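50S ribosomal protein L16 arginine hydroxylase (Escherichia coli, PDB 4CCL) catalyses the iron- and 2-oxoglutarate-dependent hydroxylation of an arginine side chain in ribosomal protein uL16, working as a homodimer. Local coordinates at residues Val22-Gly27 against Gly176-Ile181; Tyr3-Asn8 against Arg26-Phe31. All blocks are in the same frame, centred on the assembly; numbering follows the deposited sequence.

In the fold
Contact 1 and contact 2 lie about 9 Å apart, centre to centre, on the same side of the chain's centre. Along the chain, Tyr3-Asn8 leads into helix 9-15; strand 22-24 and the Arg26-Phe31 loop follow, and Gly176-Ile181 comes about 150 residues later. Arg26 and Gly27 belong to both contacts. Contact 1 adds strand 22-24 to one edge of the antiparallel JmjC sheet, and contact 2 lays the first residues of the protein against the loop beyond it. Ile178 of contact 1 touches Leu5 and Phe28 of contact 2, Leu24 meets Leu7, and Gly176 O probably accepts a hydrogen bond from Phe28 N, building the N-terminal region onto the catalytic domain.

Contact 1: residues Val22-Gly27 against Gly176-Ile181; sequences VVLKRG and GDILYI
The carboxylate of Asp177 reaches across to Lys25 and Arg26, and both its oxygens are used there. A chi1 of -62° swings it over to the turn, where Asp177 OD1 accepts Arg26 N at 2.8 Å. That bond is almost in line with the C-O bond, and its N-H is nearly straight (174°). Lys25 bends its chain so that NZ stands 3.1 Å from Asp177 OD2, a salt bridge formed from above the carboxylate plane; OD2 also accepts the backbone N of Glu174. A short acidic side chain suits this place because it can hold a backbone amide and a lysine together. The amide of Arg26 is presented by a type II turn from Leu24 to Gly27. Beyond Asp177 the segments pair as antiparallel strands, strand 22-24 forming an outer edge of the jelly-roll (double-stranded beta-helix) sheet of the JmjC fold. Leu24 N to Ile178 O (2.6 Å) and Ile178 N to Leu24 O (2.8 Å) bond one pair, and Val22 with Tyr180 is bonded likewise. Between them Val23 and Leu179 meet on the other face, CG2 of Val23 lying 3.8 Å from CD1 of Leu179, which packs also on Trp142 and Val144; its side chain is about 6 Å from that of the iron ligand His187. On the face that carries Leu24 and Tyr180, Leu24 CD1 meets Ile178 CB (4.1 Å), while CG2 of Val22 reaches the edge of the Tyr180 ring, whose hydroxyl bonds Asp130. Ile178 CD1 lies 3.8 Å from Gly27 CA, packed against a residue with no side chain.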
ATOM      1  N   VAL B  22      -9.004 -18.461 -31.381  1.00 52.63           N
ATOM      2  CA  VAL B  22      -9.599 -19.453 -32.271  1.00 52.42           C
ATOM      3  C   VAL B  22     -11.115 -19.383 -32.255  1.00 54.24           C
ATOM      4  O   VAL B  22     -11.716 -18.902 -31.298  1.00 56.06           O
ATOM      5  CB  VAL B  22      -9.205 -20.905 -31.907  1.00 46.23           C
ATOM      6  CG1 VAL B  22      -8.496 -21.574 -33.073  1.00 46.07           C
ATOM      7  CG2 VAL B  22      -8.365 -20.950 -30.643  1.00 45.37           C
ATOM      8  N   VAL B  23     -11.727 -19.856 -33.332  1.00 52.04           N
ATOM      9  CA  VAL B  23     -13.145 -20.158 -33.314  1.00 52.09           C
ATOM     10  C   VAL B  23     -13.260 -21.660 -33.148  1.00 51.88           C
ATOM     11  O   VAL B  23     -12.779 -22.422 -33.987  1.00 61.06           O
ATOM     12  CB  VAL B  23     -13.852 -19.742 -34.611  1.00 49.82           C
ATOM     13  CG1 VAL B  23     -15.305 -20.194 -34.584  1.00 51.40           C
ATOM     14  CG2 VAL B  23     -13.763 -18.240 -34.804  1.00 53.33           C
ATOM     15  N   LEU B  24     -13.884 -22.090 -32.061  1.00 48.70           N
ATOM     16  CA  LEU B  24     -14.088 -23.508 -31.847  1.00 45.22           C
ATOM     17  C   LEU B  24     -15.519 -23.791 -32.259  1.00 49.27           C
ATOM     18  O   LEU B  24     -16.465 -23.394 -31.577  1.00 54.79           O
ATOM     19  CB  LEU B  24     -13.876 -23.852 -30.373  1.00 47.26           C
ATOM     20  CG  LEU B  24     -12.588 -23.311 -29.742  1.00 50.49           C
ATOM     21  CD1 LEU B  24     -12.661 -23.366 -28.227  1.00 45.05           C
ATOM     22  CD2 LEU B  24     -11.368 -24.072 -30.249  1.00 54.32           C
ATOM     23  N   LYS B  25     -15.673 -24.483 -33.382  1.00 45.09           N
ATOM     24  CA  LYS B  25     -16.986 -24.717 -33.960  1.00 57.67           C
ATOM     25  C   LYS B  25     -17.635 -25.897 -33.259  1.00 59.95           C
ATOM     26  O   LYS B  25     -16.993 -26.928 -33.054  1.00 56.33           O
ATOM     27  CB  LYS B  25     -16.874 -24.995 -35.460  1.00 56.58           C
ATOM     28  CG  LYS B  25     -16.278 -23.861 -36.284  1.00 59.36           C
ATOM     29  CD  LYS B  25     -17.301 -23.250 -37.233  1.00 60.61           C
ATOM     30  CE  LYS B  25     -18.159 -22.207 -36.541  1.00 60.39           C
ATOM     31  NZ  LYS B  25     -19.308 -21.799 -37.400  1.00 62.05           N
ATOM     32  N   ARG B  26     -18.905 -25.734 -32.896  1.00 60.39           N
ATOM     33  CA  ARG B  26     -19.655 -26.756 -32.169  1.00 58.98           C
ATOM     34  C   ARG B  26     -18.915 -27.182 -30.907  1.00 56.04           C
ATOM     35  O   ARG B  26     -18.794 -28.376 -30.626  1.00 53.21           O
ATOM     36  CB  ARG B  26     -19.920 -27.977 -33.054  1.00 59.30           C
ATOM     37  CG  ARG B  26     -20.572 -27.662 -34.386  1.00 72.74           C
ATOM     38  CD  ARG B  26     -22.087 -27.781 -34.327  1.00 84.92           C
ATOM     39  NE  ARG B  26     -22.592 -28.650 -35.389  1.00 89.81           N
ATOM     40  CZ  ARG B  26     -23.203 -29.812 -35.181  1.00 90.41           C
ATOM     41  NH1 ARG B  26     -23.401 -30.248 -33.945  1.00 88.38           N
ATOM     42  NH2 ARG B  26     -23.625 -30.535 -36.210  1.00 92.47           N
ATOM     43  N   GLY B  27     -18.399 -26.203 -30.167  1.00 55.74           N
ATOM     44  CA  GLY B  27     -17.755 -26.465 -28.892  1.00 50.69           C
ATOM     45  C   GLY B  27     -18.729 -27.211 -28.007  1.00 53.70           C
ATOM     46  O   GLY B  27     -18.362 -28.156 -27.309  1.00 57.73           O
ATOM     47  N   GLY B 176     -23.600 -22.894 -30.027  1.00 53.73           N
ATOM     48  CA  GLY B 176     -22.664 -23.941 -29.661  1.00 50.34           C
ATOM     49  C   GLY B 176     -21.223 -23.588 -29.982  1.00 49.01           C
ATOM     50  O   GLY B 176     -20.295 -24.187 -29.437  1.00 54.55           O
ATOM     51  N   ASP B 177     -21.036 -22.614 -30.869  1.00 40.36           N
ATOM     52  CA  ASP B 177     -19.698 -22.164 -31.238  1.00 39.53           C
ATOM     53  C   ASP B 177     -19.060 -21.343 -30.123  1.00 45.12           C
ATOM     54  O   ASP B 177     -19.746 -20.652 -29.366  1.00 40.89           O
ATOM     55  CB  ASP B 177     -19.734 -21.347 -32.530  1.00 46.58           C
ATOM     56  CG  ASP B 177     -20.239 -22.146 -33.714  1.00 57.59           C
ATOM     57  OD1 ASP B 177     -20.090 -23.387 -33.714  1.00 61.09           O
ATOM     58  OD2 ASP B 177     -20.785 -21.527 -34.650  1.00 61.22           O
ATOM     59  N   ILE B 178     -17.737 -21.431 -30.027  1.00 47.36           N
ATOM     60  CA  ILE B 178     -16.986 -20.685 -29.026  1.00 42.19           C
ATOM     61  C   ILE B 178     -15.843 -19.930 -29.682  1.00 42.46           C
ATOM     62  O   ILE B 178     -15.136 -20.473 -30.532  1.00 47.31           O
ATOM     63  CB  ILE B 178     -16.396 -21.618 -27.958  1.00 46.17           C
ATOM     64  CG1 ILE B 178     -17.470 -22.562 -27.425  1.00 48.81           C
ATOM     65  CG2 ILE B 178     -15.782 -20.812 -26.821  1.00 42.51           C
ATOM     66  CD1 ILE B 178     -16.930 -23.635 -26.532  1.00 52.02           C
ATOM     67  N   LEU B 179     -15.673 -18.673 -29.293  1.00 40.88           N
ATOM     68  CA  LEU B 179     -14.545 -17.878 -29.747  1.00 42.47           C
ATOM     69  C   LEU B 179     -13.604 -17.599 -28.576  1.00 44.88           C
ATOM     70  O   LEU B 179     -13.942 -16.834 -27.674  1.00 47.67           O
ATOM     71  CB  LEU B 179     -15.043 -16.566 -30.353  1.00 34.62           C
ATOM     72  CG  LEU B 179     -14.004 -15.507 -30.725  1.00 41.64           C
ATOM     73  CD1 LEU B 179     -13.044 -16.038 -31.773  1.00 39.16           C
ATOM     74  CD2 LEU B 179     -14.689 -14.241 -31.216  1.00 35.66           C
ATOM     75  N   TYR B 180     -12.426 -18.218 -28.594  1.00 40.14           N
ATOM     76  CA  TYR B 180     -11.418 -17.946 -27.578  1.00 42.86           C
ATOM     77  C   TYR B 180     -10.522 -16.796 -28.005  1.00 46.11           C
ATOM     78  O   TYR B 180      -9.891 -16.856 -29.061  1.00 52.57           O
ATOM     79  CB  TYR B 180     -10.544 -19.167 -27.283  1.00 41.47           C
ATOM     80  CG  TYR B 180      -9.314 -18.778 -26.491  1.00 47.94           C
ATOM     81  CD1 TYR B 180      -9.419 -18.419 -25.154  1.00 43.54           C
ATOM     82  CD2 TYR B 180      -8.057 -18.729 -27.085  1.00 46.84           C
ATOM     83  CE1 TYR B 180      -8.309 -18.040 -24.425  1.00 43.25           C
ATOM     84  CE2 TYR B 180      -6.942 -18.351 -26.362  1.00 47.89           C
ATOM     85  CZ  TYR B 180      -7.076 -18.008 -25.033  1.00 44.05           C
ATOM     86  OH  TYR B 180      -5.975 -17.632 -24.304  1.00 46.41           O
ATOM     87  N   ILE B 181     -10.502 -15.744 -27.193  1.00 42.66           N
ATOM     88  CA  ILE B 181      -9.632 -14.590 -27.400  1.00 43.61           C
ATOM     89  C   ILE B 181      -8.631 -14.376 -26.259  1.00 47.93           C
ATOM     90  O   ILE B 181      -9.037 -14.158 -25.118  1.00 45.52           O
ATOM     91  CB  ILE B 181     -10.449 -13.304 -27.600  1.00 42.52           C
ATOM     92  CG1 ILE B 181     -11.604 -13.556 -28.578  1.00 47.66           C
ATOM     93  CG2 ILE B 181      -9.548 -12.184 -28.090  1.00 37.89           C
ATOM     94  CD1 ILE B 181     -12.564 -12.395 -28.719  1.00 46.43           C
TER

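Contact 2: residues Tyr3-Asn8 against Arg26-Phe31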
ATOM      1  N   TYR B   3     -23.067 -29.578 -18.872  1.00 60.05           N
ATOM      2  CA  TYR B   3     -22.599 -29.206 -20.202  1.00 58.87           C
ATOM      3  C   TYR B   3     -21.319 -29.940 -20.589  1.00 64.81           C
ATOM      4  O   TYR B   3     -20.408 -30.084 -19.776  1.00 70.91           O
ATOM      5  CB  TYR B   3     -22.393 -27.692 -20.290  1.00 55.86           C
ATOM      6  CG  TYR B   3     -23.675 -26.902 -20.449  1.00 54.14           C
ATOM      7  CD1 TYR B   3     -24.288 -26.783 -21.689  1.00 52.75           C
ATOM      8  CD2 TYR B   3     -24.269 -26.270 -19.363  1.00 58.13           C
ATOM      9  CE1 TYR B   3     -25.454 -26.062 -21.845  1.00 58.60           C
ATOM     10  CE2 TYR B   3     -25.437 -25.544 -19.509  1.00 58.28           C
ATOM     11  CZ  TYR B   3     -26.026 -25.443 -20.754  1.00 58.16           C
ATOM     12  OH  TYR B   3     -27.189 -24.724 -20.910  1.00 51.57           O
ATOM     13  N   GLN B   4     -21.251 -30.398 -21.835  1.00 63.79           N
ATOM     14  CA  GLN B   4     -20.091 -31.148 -22.311  1.00 66.85           C
ATOM     15  C   GLN B   4     -19.313 -30.417 -23.411  1.00 63.75           C
ATOM     16  O   GLN B   4     -19.869 -30.080 -24.459  1.00 69.92           O
ATOM     17  CB  GLN B   4     -20.513 -32.540 -22.792  1.00 79.95           C
ATOM     18  CG  GLN B   4     -20.689 -33.561 -21.675  1.00 96.66           C
ATOM     19  CD  GLN B   4     -19.363 -34.074 -21.141  1.00110.72           C
ATOM     20  OE1 GLN B   4     -18.362 -34.110 -21.860  1.00115.40           O
ATOM     21  NE2 GLN B   4     -19.348 -34.470 -19.874  1.00115.35           N
ATOM     22  N   LEU B   5     -18.026 -30.184 -23.166  1.00 60.21           N
ATOM     23  CA  LEU B   5     -17.162 -29.485 -24.117  1.00 56.03           C
ATOM     24  C   LEU B   5     -16.468 -30.457 -25.067  1.00 55.69           C
ATOM     25  O   LEU B   5     -15.900 -31.459 -24.630  1.00 58.42           O
ATOM     26  CB  LEU B   5     -16.113 -28.654 -23.371  1.00 56.84           C
ATOM     27  CG  LEU B   5     -16.252 -27.136 -23.477  1.00 59.98           C
ATOM     28  CD1 LEU B   5     -15.058 -26.419 -22.851  1.00 49.74           C
ATOM     29  CD2 LEU B   5     -16.421 -26.743 -24.931  1.00 61.74           C
ATOM     30  N   THR B   6     -16.505 -30.152 -26.362  1.00 55.82           N
ATOM     31  CA  THR B   6     -15.929 -31.033 -27.375  1.00 66.43           C
ATOM     32  C   THR B   6     -14.490 -30.656 -27.726  1.00 67.14           C
ATOM     33  O   THR B   6     -13.871 -31.269 -28.596  1.00 83.72           O
ATOM     34  CB  THR B   6     -16.785 -31.056 -28.657  1.00 64.73           C
ATOM     35  OG1 THR B   6     -16.814 -29.749 -29.242  1.00 70.32           O
ATOM     36  CG2 THR B   6     -18.206 -31.498 -28.337  1.00 50.97           C
ATOM     37  N   LEU B   7     -13.966 -29.645 -27.041  1.00 59.91           N
ATOM     38  CA  LEU B   7     -12.613 -29.153 -27.276  1.00 61.82           C
ATOM     39  C   LEU B   7     -11.556 -30.221 -26.990  1.00 62.26           C
ATOM     40  O   LEU B   7     -11.717 -31.039 -26.085  1.00 65.60           O
ATOM     41  CB  LEU B   7     -12.366 -27.911 -26.409  1.00 54.67           C
ATOM     42  CG  LEU B   7     -11.051 -27.132 -26.495  1.00 65.29           C
ATOM     43  CD1 LEU B   7     -10.630 -26.897 -27.937  1.00 67.58           C
ATOM     44  CD2 LEU B   7     -11.180 -25.802 -25.756  1.00 71.65           C
ATOM     45  N   ASN B   8     -10.481 -30.209 -27.773  1.00 57.71           N
ATOM     46  CA  ASN B   8      -9.330 -31.047 -27.488  1.00 55.31           C
ATOM     47  C   ASN B   8      -8.406 -30.174 -26.658  1.00 64.88           C
ATOM     48  O   ASN B   8      -7.823 -29.214 -27.158  1.00 71.73           O
ATOM     49  CB  ASN B   8      -8.662 -31.473 -28.800  1.00 57.84           C
ATOM     50  CG  ASN B   8      -7.400 -32.292 -28.591  1.00 69.24           C
ATOM     51  OD1 ASN B   8      -7.077 -32.694 -27.475  1.00 78.86           O
ATOM     52  ND2 ASN B   8      -6.682 -32.548 -29.678  1.00 67.31           N
ATOM     53  N   ARG B  26     -18.905 -25.734 -32.896  1.00 60.39           N
ATOM     54  CA  ARG B  26     -19.655 -26.756 -32.169  1.00 58.98           C
ATOM     55  C   ARG B  26     -18.915 -27.182 -30.907  1.00 56.04           C
ATOM     56  O   ARG B  26     -18.794 -28.376 -30.626  1.00 53.21           O
ATOM     57  CB  ARG B  26     -19.920 -27.977 -33.054  1.00 59.30           C
ATOM     58  CG  ARG B  26     -20.572 -27.662 -34.386  1.00 72.74           C
ATOM     59  CD  ARG B  26     -22.087 -27.781 -34.327  1.00 84.92           C
ATOM     60  NE  ARG B  26     -22.592 -28.650 -35.389  1.00 89.81           N
ATOM     61  CZ  ARG B  26     -23.203 -29.812 -35.181  1.00 90.41           C
ATOM     62  NH1 ARG B  26     -23.401 -30.248 -33.945  1.00 88.38           N
ATOM     63  NH2 ARG B  26     -23.625 -30.535 -36.210  1.00 92.47           N
ATOM     64  N   GLY B  27     -18.399 -26.203 -30.167  1.00 55.74           N
ATOM     65  CA  GLY B  27     -17.755 -26.465 -28.892  1.00 50.69           C
ATOM     66  C   GLY B  27     -18.729 -27.211 -28.007  1.00 53.70           C
ATOM     67  O   GLY B  27     -18.362 -28.156 -27.309  1.00 57.73           O
ATOM     68  N   PHE B  28     -19.983 -26.778 -28.052  1.00 52.15           N
ATOM     69  CA  PHE B  28     -21.080 -27.519 -27.455  1.00 56.72           C
ATOM     70  C   PHE B  28     -21.987 -28.046 -28.558  1.00 65.51           C
ATOM     71  O   PHE B  28     -22.427 -27.286 -29.423  1.00 71.57           O
ATOM     72  CB  PHE B  28     -21.882 -26.633 -26.502  1.00 54.50           C
ATOM     73  CG  PHE B  28     -21.108 -26.181 -25.303  1.00 50.11           C
ATOM     74  CD1 PHE B  28     -20.843 -27.058 -24.265  1.00 49.15           C
ATOM     75  CD2 PHE B  28     -20.649 -24.877 -25.208  1.00 43.51           C
ATOM     76  CE1 PHE B  28     -20.131 -26.645 -23.157  1.00 46.06           C
ATOM     77  CE2 PHE B  28     -19.938 -24.460 -24.103  1.00 44.87           C
ATOM     78  CZ  PHE B  28     -19.678 -25.344 -23.076  1.00 42.63           C
ATOM     79  N   ASN B  29     -22.253 -29.349 -28.532  1.00 71.23           N
ATOM     80  CA  ASN B  29     -23.184 -29.963 -29.470  1.00 70.79           C
ATOM     81  C   ASN B  29     -24.612 -29.842 -28.965  1.00 74.76           C
ATOM     82  O   ASN B  29     -24.869 -30.048 -27.777  1.00 76.22           O
ATOM     83  CB  ASN B  29     -22.846 -31.439 -29.682  1.00 75.54           C
ATOM     84  CG  ASN B  29     -21.475 -31.645 -30.289  1.00 85.16           C
ATOM     85  OD1 ASN B  29     -20.955 -30.779 -30.992  1.00 85.95           O
ATOM     86  ND2 ASN B  29     -20.883 -32.803 -30.024  1.00 89.95           N
ATOM     87  N   ASN B  30     -25.529 -29.533 -29.878  1.00 76.65           N
ATOM     88  CA  ASN B  30     -26.931 -29.293 -29.546  1.00 74.92           C
ATOM     89  C   ASN B  30     -27.051 -28.379 -28.340  1.00 70.37           C
ATOM     90  O   ASN B  30     -27.561 -28.778 -27.294  1.00 72.12           O
ATOM     91  CB  ASN B  30     -27.651 -30.616 -29.274  1.00 79.31           C
ATOM     92  CG  ASN B  30     -27.486 -31.608 -30.404  1.00 79.74           C
ATOM     93  OD1 ASN B  30     -26.894 -32.672 -30.228  1.00 82.00           O
ATOM     94  ND2 ASN B  30     -28.006 -31.263 -31.577  1.00 74.49           N
ATOM     95  N   PHE B  31     -26.585 -27.146 -28.495  1.00 66.84           N
ATOM     96  CA  PHE B  31     -26.466 -26.247 -27.360  1.00 60.51           C
ATOM     97  C   PHE B  31     -27.825 -25.725 -26.920  1.00 67.01           C
ATOM     98  O   PHE B  31     -28.564 -25.125 -27.700  1.00 66.10           O
ATOM     99  CB  PHE B  31     -25.524 -25.088 -27.687  1.00 53.42           C
ATOM    100  CG  PHE B  31     -25.355 -24.109 -26.560  1.00 53.36           C
ATOM    101  CD1 PHE B  31     -24.564 -24.420 -25.465  1.00 47.54           C
ATOM    102  CD2 PHE B  31     -25.982 -22.875 -26.598  1.00 55.91           C
ATOM    103  CE1 PHE B  31     -24.410 -23.519 -24.428  1.00 51.93           C
ATOM    104  CE2 PHE B  31     -25.829 -21.972 -25.567  1.00 60.20           C
ATOM    105  CZ  PHE B  31     -25.043 -22.293 -24.482  1.00 51.07           C
TER
HETATM  106  O   HOH W   1     -21.061 -31.102 -26.633  1.00 79.73           O
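Gly27 O is approached twice by Thr6: its backbone N donates a hydrogen bond of 2.9 Å lying in the carbonyl plane, and OG1 comes equally near. Thr6 OG1 is also 2.8 Å from Arg26 O, so its one proton has two carbonyls to choose between. A chi1 of 63° sets OG1 between the backbone N and carbonyl carbon of Thr6 and faces it to both acceptors, a place suited to a short, branched hydroxyl side chain. Further along, a water bridges the segments, donating to Gln4 O and accepting from Asn29 N. Next to these polar links the Phe28 ring is held between two side chains. Leu5 CD2 lies over one face, 4.2 Å from the ring centroid, in a CH-pi contact, while the edge of Tyr3 points at the opposite face, the two planes inclined at 71°. Phe31 completes an aromatic cluster, its CE1 3.8 Å from CE1 of Tyr3, whose hydroxyl bonds Ile32 O. The cluster belongs to the N-terminal layer on the JmjC sheet, since Phe28 and Phe31 both rest on Ile134 and Phe28 also on Ile178. With an alanine at Phe28, Leu5 and the edge of Tyr3 would probably lose the ring that separates them, opening a gap and leaving Ile178 and Ile134 without that ring against them. Leu5, branched at its end, also packs on Pro99 and Phe100.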